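Local coordinates for type III Pentaketide Synthase (Neurospora crassa, PDB 3EUO), which probably acts as an acyltransferase of the chalcone and stilbene synthase family, a type III polyketide synthase that builds pentaketides, at residues H239-D244 with P256-L261; R232-S237 with I369-C374; R182-S187 with G249-L254. All blocks are in the same frame, centred on the assembly; numbering follows the deposited sequence.

Contact 1. Residues H239-D244 with P256-L261; sequences HDLGFD and PRVPVL
Asp240 and Val258 are the residues whose backbones come nearest, where the base of a beta-hairpin, strands 241-246 and 249-254, meets the start of helix 258-277, which follows the hairpin in the chain. The tightly packed part lies here, around the buried Asp240. Val258 places CG2 anti to its carbonyl carbon, which brings this methyl 3.1 Å from Asp240 O and 4.0 Å from Asp240 CB, while the CG1 branch reaches 4.3 Å from Leu241 CD2 and adds a looser apolar touch. Leu261, one helical turn on from Arg257, crosses the aspartate at about a right angle and sets CD1 3.6 Å from Asp240 OD2. The two carboxylate oxygens share their work. OD1 is hydrogen-bonded to Ser255 OG, a hydroxyl that is also paired with the backbone N of Arg257, whereas OD2 forms a salt bridge with Arg257 NH1 at 2.7 Å. That bond is bent, 132° at the hydrogen, and meets the syn side of OD2 with the carboxylate and guanidinium planes 40° apart. A single NH1 meets a single oxygen, so the bridge is single-pronged and not bidentate. Toward solvent the contact is much looser. His239 and Arg257 are both exposed, and although ring and guanidinium lie only 13° from parallel, NH1 comes to the ring obliquely, so the pair is no regular stack. The bend of the arginine chain at chi3 turns its head back toward the aspartate, and Leu261 CD1 lies over one face of the guanidinium. Asp240 OD2 sits 3.5 Å above the plane of the His239 ring, offset toward its rim, while Arg257 NH1 lies 3.6 Å from His239 NE2.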
loop_
_atom_site.group_PDB
_atom_site.type_symbol
_atom_site.label_atom_id
_atom_site.label_comp_id
_atom_site.label_asym_id
_atom_site.label_seq_id
_atom_site.Cartn_x
_atom_site.Cartn_y
_atom_site.Cartn_z
ATOM N N HIS A 239 -6.274 -16.841 9.283
ATOM C CA HIS A 239 -5.713 -18.107 8.801
ATOM C C HIS A 239 -6.516 -18.737 7.663
ATOM O O HIS A 239 -6.068 -19.715 7.043
ATOM C CB HIS A 239 -5.579 -19.103 9.966
ATOM C CG HIS A 239 -6.890 -19.479 10.595
ATOM N ND1 HIS A 239 -7.608 -18.616 11.397
ATOM C CD2 HIS A 239 -7.604 -20.629 10.545
ATOM C CE1 HIS A 239 -8.711 -19.217 11.809
ATOM N NE2 HIS A 239 -8.732 -20.440 11.309
ATOM N N ASP A 240 -7.692 -18.182 7.382
ATOM C CA ASP A 240 -8.584 -18.739 6.371
ATOM C C ASP A 240 -8.297 -18.271 4.945
ATOM O O ASP A 240 -8.681 -18.933 3.991
ATOM C CB ASP A 240 -10.038 -18.453 6.729
ATOM C CG ASP A 240 -10.459 -19.144 8.003
ATOM O OD1 ASP A 240 -10.464 -20.388 8.024
ATOM O OD2 ASP A 240 -10.762 -18.444 8.984
ATOM N N LEU A 241 -7.631 -17.126 4.810
ATOM C CA LEU A 241 -7.440 -16.511 3.502
ATOM C C LEU A 241 -6.241 -15.586 3.555
ATOM O O LEU A 241 -6.165 -14.699 4.400
ATOM C CB LEU A 241 -8.698 -15.741 3.083
ATOM C CG LEU A 241 -8.823 -15.280 1.632
ATOM C CD1 LEU A 241 -8.638 -16.442 0.651
ATOM C CD2 LEU A 241 -10.168 -14.611 1.415
ATOM N N GLY A 242 -5.303 -15.804 2.644
ATOM C CA GLY A 242 -4.045 -15.073 2.672
ATOM C C GLY A 242 -3.208 -15.290 1.435
ATOM O O GLY A 242 -3.573 -16.065 0.546
ATOM N N PHE A 243 -2.073 -14.600 1.390
ATOM C CA PHE A 243 -1.171 -14.646 0.243
ATOM C C PHE A 243 0.204 -14.326 0.831
ATOM O O PHE A 243 0.518 -13.167 1.103
ATOM C CB PHE A 243 -1.614 -13.613 -0.810
ATOM C CG PHE A 243 -1.232 -13.956 -2.234
ATOM C CD1 PHE A 243 -1.214 -15.275 -2.691
ATOM C CD2 PHE A 243 -0.950 -12.934 -3.140
ATOM C CE1 PHE A 243 -0.883 -15.571 -4.011
ATOM C CE2 PHE A 243 -0.615 -13.223 -4.470
ATOM C CZ PHE A 243 -0.583 -14.540 -4.906
ATOM N N ASP A 244 0.988 -15.366 1.094
ATOM C CA ASP A 244 2.214 -15.211 1.885
ATOM C C ASP A 244 3.436 -15.071 1.001
ATOM O O ASP A 244 3.669 -15.911 0.122
ATOM C CB ASP A 244 2.416 -16.410 2.820
ATOM C CG ASP A 244 1.302 -16.573 3.845
ATOM O OD1 ASP A 244 0.629 -15.585 4.210
ATOM O OD2 ASP A 244 1.121 -17.718 4.319
ATOM N N PRO A 256 -11.213 -24.329 3.927
ATOM C CA PRO A 256 -12.587 -24.688 3.562
ATOM C C PRO A 256 -13.646 -23.798 4.218
ATOM O O PRO A 256 -14.798 -23.814 3.791
ATOM C CB PRO A 256 -12.717 -26.139 4.037
ATOM C CG PRO A 256 -11.655 -26.328 5.038
ATOM C CD PRO A 256 -10.539 -25.397 4.690
ATOM N N ARG A 257 -13.255 -23.019 5.225
ATOM C CA ARG A 257 -14.191 -22.136 5.941
ATOM C C ARG A 257 -14.670 -20.932 5.126
ATOM O O ARG A 257 -15.746 -20.392 5.390
ATOM C CB ARG A 257 -13.567 -21.608 7.234
ATOM C CG ARG A 257 -13.003 -22.657 8.177
ATOM C CD ARG A 257 -12.296 -21.973 9.339
ATOM N NE ARG A 257 -13.220 -21.632 10.409
ATOM C CZ ARG A 257 -13.156 -20.539 11.170
ATOM N NH1 ARG A 257 -12.220 -19.606 10.987
ATOM N NH2 ARG A 257 -14.066 -20.373 12.114
ATOM N N VAL A 258 -13.868 -20.506 4.150
ATOM C CA VAL A 258 -14.080 -19.215 3.481
ATOM C C VAL A 258 -15.490 -19.006 2.913
ATOM O O VAL A 258 -16.100 -17.980 3.194
ATOM C CB VAL A 258 -12.998 -18.919 2.410
ATOM C CG1 VAL A 258 -13.268 -17.586 1.702
ATOM C CG2 VAL A 258 -11.627 -18.904 3.053
ATOM N N PRO A 259 -16.013 -19.970 2.130
ATOM C CA PRO A 259 -17.353 -19.742 1.570
ATOM C C PRO A 259 -18.412 -19.570 2.659
ATOM O O PRO A 259 -19.312 -18.739 2.517
ATOM C CB PRO A 259 -17.625 -21.017 0.757
ATOM C CG PRO A 259 -16.288 -21.643 0.540
ATOM C CD PRO A 259 -15.465 -21.280 1.728
ATOM N N VAL A 260 -18.285 -20.331 3.746
ATOM C CA VAL A 260 -19.243 -20.270 4.845
ATOM C C VAL A 260 -19.174 -18.916 5.551
ATOM O O VAL A 260 -20.208 -18.282 5.773
ATOM C CB VAL A 260 -19.078 -21.454 5.839
ATOM C CG1 VAL A 260 -19.862 -21.203 7.118
ATOM C CG2 VAL A 260 -19.544 -22.757 5.189
ATOM N N LEU A 261 -17.956 -18.472 5.872
ATOM C CA LEU A 261 -17.743 -17.186 6.546
ATOM C C LEU A 261 -18.205 -16.012 5.679
ATOM O O LEU A 261 -18.854 -15.086 6.171
ATOM C CB LEU A 261 -16.273 -17.014 6.947
ATOM C CG LEU A 261 -15.685 -18.007 7.965
ATOM C CD1 LEU A 261 -14.162 -17.904 7.999
ATOM C CD2 LEU A 261 -16.273 -17.812 9.361
#

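Contact 2. Residues R232-S237 with I369-C374; sequences RVIPDS and INVEMC
Arg232 and Val371 form an antiparallel hydrogen-bonded pair that joins strands 224-233 and 370-378 in the central mixed sheet of the thiolase-like fold. Among the backbone bonds, Arg232 N reaches Val371 O at 3.0 Å and Val371 N returns to Arg232 O at 2.8 Å; beyond the non-hydrogen-bonded pair Val233-Asn370, Ile234 N gives a third bond to Ile369 O at 2.9 Å. A side chain prolongs this ladder. Ser237 OG, set between its own backbone N and carbonyl carbon (chi1 63°), accepts from Ile369 N at 2.8 Å in a nearly straight bond and donates to Ile234 O at 2.7 Å from above the carbonyl plane. With an alanine here, Ile369 N and Ile234 O would probably lose the hydroxyl that joins them, and the 234-237 turn could shift against the strand.

The apolar contacts gather on the side where helix 258-277 packs: Ile234 CD1 meets Val371 CG2 at 3.8 Å and, alongside, Ile369 CG2 at 3.9 Å. On the other face, Val233 CG2 touches Asn370 OD1. Arg232 leads away to Asp272 and to Asp131 of the second subunit. A cis peptide precedes Ile369, after a Gly-Pro-Gly run resembling the GFGPG loop of chalcone synthases. The Ser237 hydroxyl probably helps to fix the position of Ile369 N, just after this cis bond.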
loop_
_atom_site.group_PDB
_atom_site.type_symbol
_atom_site.label_atom_id
_atom_site.label_comp_id
_atom_site.label_asym_id
_atom_site.label_seq_id
_atom_site.Cartn_x
_atom_site.Cartn_y
_atom_site.Cartn_z
ATOM N N ARG A 232 -15.858 -4.189 6.780
ATOM C CA ARG A 232 -15.812 -4.939 8.040
ATOM C C ARG A 232 -14.703 -5.965 7.955
ATOM O O ARG A 232 -14.393 -6.444 6.868
ATOM C CB ARG A 232 -17.122 -5.705 8.270
ATOM C CG ARG A 232 -18.344 -4.871 8.605
ATOM C CD ARG A 232 -18.733 -5.003 10.086
ATOM N NE ARG A 232 -19.824 -4.088 10.447
ATOM C CZ ARG A 232 -20.091 -3.662 11.686
ATOM N NH1 ARG A 232 -19.343 -4.045 12.717
ATOM N NH2 ARG A 232 -21.102 -2.827 11.896
ATOM N N VAL A 233 -14.141 -6.324 9.106
ATOM C CA VAL A 233 -13.246 -7.472 9.207
ATOM C C VAL A 233 -13.971 -8.580 9.977
ATOM O O VAL A 233 -14.508 -8.336 11.059
ATOM C CB VAL A 233 -11.922 -7.108 9.911
ATOM C CG1 VAL A 233 -11.074 -8.336 10.135
ATOM C CG2 VAL A 233 -11.161 -6.082 9.085
ATOM N N ILE A 234 -14.018 -9.777 9.396
ATOM C CA ILE A 234 -14.622 -10.938 10.061
ATOM C C ILE A 234 -13.641 -11.426 11.128
ATOM O O ILE A 234 -12.481 -11.697 10.818
ATOM C CB ILE A 234 -14.959 -12.085 9.053
ATOM C CG1 ILE A 234 -15.937 -11.587 7.970
ATOM C CG2 ILE A 234 -15.514 -13.309 9.794
ATOM C CD1 ILE A 234 -16.281 -12.607 6.862
ATOM N N PRO A 235 -14.093 -11.530 12.394
ATOM C CA PRO A 235 -13.144 -11.841 13.467
ATOM C C PRO A 235 -12.523 -13.223 13.317
ATOM O O PRO A 235 -13.179 -14.149 12.816
ATOM C CB PRO A 235 -14.009 -11.801 14.735
ATOM C CG PRO A 235 -15.250 -11.085 14.344
ATOM C CD PRO A 235 -15.468 -11.394 12.907
ATOM N N ASP A 236 -11.266 -13.331 13.750
ATOM C CA ASP A 236 -10.520 -14.591 13.856
ATOM C C ASP A 236 -10.556 -15.455 12.591
ATOM O O ASP A 236 -10.820 -16.669 12.638
ATOM C CB ASP A 236 -10.964 -15.364 15.106
ATOM C CG ASP A 236 -10.862 -14.518 16.374
ATOM O OD1 ASP A 236 -9.812 -13.867 16.592
ATOM O OD2 ASP A 236 -11.845 -14.488 17.143
ATOM N N SER A 237 -10.273 -14.810 11.461
ATOM C CA SER A 237 -10.310 -15.456 10.154
ATOM C C SER A 237 -9.058 -15.185 9.302
ATOM O O SER A 237 -9.050 -15.472 8.101
ATOM C CB SER A 237 -11.588 -15.070 9.394
ATOM O OG SER A 237 -11.634 -13.674 9.132
ATOM N N ILE A 369 -10.414 -11.861 7.355
ATOM C CA ILE A 369 -11.126 -11.654 6.084
ATOM C C ILE A 369 -11.777 -10.275 6.052
ATOM O O ILE A 369 -12.552 -9.931 6.947
ATOM C CB ILE A 369 -12.225 -12.735 5.847
ATOM C CG1 ILE A 369 -11.604 -14.127 5.691
ATOM C CG2 ILE A 369 -13.084 -12.380 4.605
ATOM C CD1 ILE A 369 -12.635 -15.280 5.609
ATOM N N ASN A 370 -11.450 -9.497 5.019
ATOM C CA ASN A 370 -12.038 -8.177 4.822
ATOM C C ASN A 370 -13.253 -8.270 3.921
ATOM O O ASN A 370 -13.195 -8.918 2.876
ATOM C CB ASN A 370 -11.030 -7.234 4.156
ATOM C CG ASN A 370 -9.920 -6.794 5.090
ATOM O OD1 ASN A 370 -9.781 -7.297 6.211
ATOM N ND2 ASN A 370 -9.118 -5.843 4.630
ATOM N N VAL A 371 -14.333 -7.609 4.327
ATOM C CA VAL A 371 -15.537 -7.497 3.514
ATOM C C VAL A 371 -15.707 -6.043 3.084
ATOM O O VAL A 371 -15.602 -5.132 3.911
ATOM C CB VAL A 371 -16.794 -7.926 4.306
ATOM C CG1 VAL A 371 -18.035 -7.848 3.416
ATOM C CG2 VAL A 371 -16.627 -9.328 4.890
ATOM N N GLU A 372 -15.976 -5.835 1.797
ATOM C CA GLU A 372 -16.214 -4.511 1.243
ATOM C C GLU A 372 -17.559 -4.508 0.527
ATOM O O GLU A 372 -17.844 -5.412 -0.253
ATOM C CB GLU A 372 -15.120 -4.137 0.232
ATOM C CG GLU A 372 -13.703 -4.051 0.803
ATOM C CD GLU A 372 -13.418 -2.771 1.599
ATOM O OE1 GLU A 372 -14.177 -1.783 1.505
ATOM O OE2 GLU A 372 -12.404 -2.752 2.318
ATOM N N MET A 373 -18.384 -3.507 0.815
ATOM C CA MET A 373 -19.607 -3.275 0.042
ATOM C C MET A 373 -19.706 -1.807 -0.330
ATOM O O MET A 373 -19.240 -0.941 0.407
ATOM C CB MET A 373 -20.870 -3.677 0.816
ATOM C CG MET A 373 -21.238 -5.136 0.756
ATOM S SD MET A 373 -22.961 -5.495 1.264
ATOM C CE MET A 373 -22.789 -7.250 1.525
ATOM N N CYS A 374 -20.328 -1.534 -1.472
ATOM C CA CYS A 374 -20.644 -0.168 -1.858
ATOM C C CYS A 374 -22.034 -0.106 -2.477
ATOM O O CYS A 374 -22.542 -1.107 -3.002
ATOM C CB CYS A 374 -19.590 0.387 -2.822
ATOM S SG CYS A 374 -19.526 -0.417 -4.431
#

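Contact 3. Residues R182-S187 with G249-L254; sequences RSELES and GWKVVL
Lys251 reaches from strand 249-254 to helix 182-187 and ends between two serines one helical turn apart. Direct polar bonds dominate. Its NZ donates to Ser183 OG and to Ser187 OG, each at 2.8 Å, and makes a weak bond to the backbone oxygen Ser183 O at 3.0 Å. The chain bends at chi2 (-79°) and then runs extended, which lays CD and CE alongside both hydroxyls before the ammonium meets the helix. The two hydroxyls converge on the nitrogen from successive turns. A weak bond joins the strand backbone to a helix side chain: Val252 N donates to Glu184 OE2 at 3.3 Å, nearly straight, with the carboxylate folded back by the bend in the glutamate chain. Its other oxygen, OE1, is engaged in a salt bridge with Arg195.

Water-mediated links fill in the rest. One water accepts from Ser183 OG and donates both to Glu184 OE2 and to Trp250 O, the latter at 2.7 Å, which links the Trp250 carbonyl to the helix through water. A second water accepts from Lys251 NZ at 2.9 Å and leads weakly on to Glu186 OE1. With four acceptors round an ammonium of three hydrogens, the weak bond to Ser183 O has to share a hydrogen with one of the others. Glu184 and Glu186 lie near the ammonium without touching it and would probably help to stabilise its charge.

Van der Waals contact is slight: the Val252 CG2 methyl lies beside Glu184 OE2. Trp250 points away, its NE1 bonded to Ser114 of the second subunit. With Lys251 paired through its backbone to Asp244, the helix is left to serve the outer edge of the strand, crossing it at 54°: a beta-hairpin flanked by a helix through polar side chains and water.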
loop_
_atom_site.group_PDB
_atom_site.type_symbol
_atom_site.label_atom_id
_atom_site.label_comp_id
_atom_site.label_asym_id
_atom_site.label_seq_id
_atom_site.Cartn_x
_atom_site.Cartn_y
_atom_site.Cartn_z
ATOM N N ARG A 182 3.697 -22.378 -11.549
ATOM C CA ARG A 182 4.765 -23.337 -11.216
ATOM C C ARG A 182 5.008 -23.437 -9.710
ATOM O O ARG A 182 5.282 -24.530 -9.192
ATOM C CB ARG A 182 6.072 -23.008 -11.962
ATOM C CG ARG A 182 6.048 -23.328 -13.467
ATOM C CD ARG A 182 6.156 -24.840 -13.727
ATOM N NE ARG A 182 7.366 -25.411 -13.126
ATOM C CZ ARG A 182 8.578 -25.381 -13.686
ATOM N NH1 ARG A 182 8.759 -24.808 -14.872
ATOM N NH2 ARG A 182 9.618 -25.911 -13.050
ATOM N N SER A 183 4.899 -22.300 -9.020
ATOM C CA SER A 183 5.027 -22.248 -7.564
ATOM C C SER A 183 3.912 -23.057 -6.909
ATOM O O SER A 183 4.147 -23.836 -5.985
ATOM C CB SER A 183 4.958 -20.799 -7.078
ATOM O OG SER A 183 4.695 -20.750 -5.686
ATOM N N GLU A 184 2.693 -22.863 -7.393
ATOM C CA GLU A 184 1.548 -23.595 -6.854
ATOM C C GLU A 184 1.681 -25.094 -7.113
ATOM O O GLU A 184 1.458 -25.905 -6.205
ATOM C CB GLU A 184 0.231 -23.030 -7.397
ATOM C CG GLU A 184 -0.159 -21.678 -6.747
ATOM C CD GLU A 184 -0.458 -21.813 -5.248
ATOM O OE1 GLU A 184 -1.207 -22.745 -4.874
ATOM O OE2 GLU A 184 0.052 -20.994 -4.448
ATOM N N LEU A 185 2.067 -25.451 -8.338
ATOM C CA LEU A 185 2.235 -26.852 -8.709
ATOM C C LEU A 185 3.284 -27.532 -7.831
ATOM O O LEU A 185 3.120 -28.685 -7.432
ATOM C CB LEU A 185 2.613 -26.986 -10.190
ATOM C CG LEU A 185 1.515 -26.730 -11.231
ATOM C CD1 LEU A 185 2.117 -26.724 -12.621
ATOM C CD2 LEU A 185 0.415 -27.794 -11.135
ATOM N N GLU A 186 4.355 -26.804 -7.541
ATOM C CA GLU A 186 5.429 -27.330 -6.704
ATOM C C GLU A 186 4.929 -27.628 -5.295
ATOM O O GLU A 186 5.248 -28.670 -4.721
ATOM C CB GLU A 186 6.606 -26.358 -6.650
ATOM C CG GLU A 186 7.692 -26.842 -5.708
ATOM C CD GLU A 186 9.015 -26.150 -5.897
ATOM O OE1 GLU A 186 9.545 -25.634 -4.891
ATOM O OE2 GLU A 186 9.534 -26.131 -7.034
ATOM N N SER A 187 4.157 -26.708 -4.728
ATOM C CA SER A 187 3.579 -26.927 -3.401
ATOM C C SER A 187 2.581 -28.086 -3.386
ATOM O O SER A 187 2.573 -28.882 -2.449
ATOM C CB SER A 187 2.924 -25.653 -2.871
ATOM O OG SER A 187 3.905 -24.683 -2.565
ATOM N N GLY A 249 7.471 -16.113 -5.030
ATOM C CA GLY A 249 6.341 -15.201 -5.228
ATOM C C GLY A 249 5.487 -15.096 -3.980
ATOM O O GLY A 249 5.980 -14.708 -2.919
ATOM N N TRP A 250 4.203 -15.430 -4.116
ATOM C CA TRP A 250 3.286 -15.498 -2.986
ATOM C C TRP A 250 2.509 -16.806 -3.022
ATOM O O TRP A 250 2.019 -17.220 -4.082
ATOM C CB TRP A 250 2.312 -14.308 -2.976
ATOM C CG TRP A 250 2.969 -12.987 -2.713
ATOM C CD1 TRP A 250 2.999 -12.304 -1.525
ATOM C CD2 TRP A 250 3.698 -12.183 -3.657
ATOM N NE1 TRP A 250 3.697 -11.129 -1.675
ATOM C CE2 TRP A 250 4.138 -11.032 -2.970
ATOM C CE3 TRP A 250 4.010 -12.321 -5.018
ATOM C CZ2 TRP A 250 4.888 -10.021 -3.596
ATOM C CZ3 TRP A 250 4.768 -11.324 -5.639
ATOM C CH2 TRP A 250 5.192 -10.186 -4.923
ATOM N N LYS A 251 2.411 -17.454 -1.860
ATOM C CA LYS A 251 1.669 -18.706 -1.719
ATOM C C LYS A 251 0.262 -18.453 -1.199
ATOM O O LYS A 251 0.079 -17.801 -0.164
ATOM C CB LYS A 251 2.392 -19.661 -0.765
ATOM C CG LYS A 251 3.820 -20.027 -1.171
ATOM C CD LYS A 251 3.855 -21.101 -2.254
ATOM C CE LYS A 251 5.267 -21.605 -2.444
ATOM N NZ LYS A 251 5.391 -22.510 -3.630
ATOM N N VAL A 252 -0.726 -18.975 -1.918
ATOM C CA VAL A 252 -2.131 -18.840 -1.533
ATOM C C VAL A 252 -2.416 -19.559 -0.210
ATOM O O VAL A 252 -1.960 -20.678 -0.004
ATOM C CB VAL A 252 -3.057 -19.412 -2.626
ATOM C CG1 VAL A 252 -4.503 -19.435 -2.155
ATOM C CG2 VAL A 252 -2.938 -18.597 -3.909
ATOM N N VAL A 253 -3.141 -18.891 0.688
ATOM C CA VAL A 253 -3.717 -19.539 1.868
ATOM C C VAL A 253 -5.230 -19.527 1.652
ATOM O O VAL A 253 -5.813 -18.482 1.358
ATOM C CB VAL A 253 -3.342 -18.811 3.196
ATOM C CG1 VAL A 253 -4.054 -19.451 4.395
ATOM C CG2 VAL A 253 -1.829 -18.834 3.413
ATOM N N LEU A 254 -5.853 -20.697 1.762
ATOM C CA LEU A 254 -7.281 -20.832 1.507
ATOM C C LEU A 254 -7.844 -22.033 2.267
ATOM O O LEU A 254 -7.473 -23.184 2.009
ATOM C CB LEU A 254 -7.548 -20.943 -0.000
ATOM C CG LEU A 254 -8.971 -21.097 -0.546
ATOM C CD1 LEU A 254 -9.917 -19.992 -0.057
ATOM C CD2 LEU A 254 -8.924 -21.118 -2.062
HETATM O O HOH W 1 2.255 -19.590 -5.367
HETATM O O HOH W 2 7.732 -23.941 -2.623
#

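In the fold
From the N terminus, helix 182-187 comes first and waits 61 residues for strand 249-254, the partner that closes contact 3. Within that span the chain passes 232-237, leaves the central sheet and enters the hairpin at 239-244. Contact 1 then closes a short loop of 11 residues, mostly the returning hairpin strand, and lies wholly within the 131-residue loop of contact 2, which waits for 369-374 near the C terminus. Contact 3 crosses both. Contacts 1 and 2 meet where Leu261 packs on Ile369 and Ser237; contacts 1 and 3 each take one strand of the hairpin, the two being hydrogen-bonded neighbours. Together they join the central sheet, helix 258-277, the hairpin and helix 181-191.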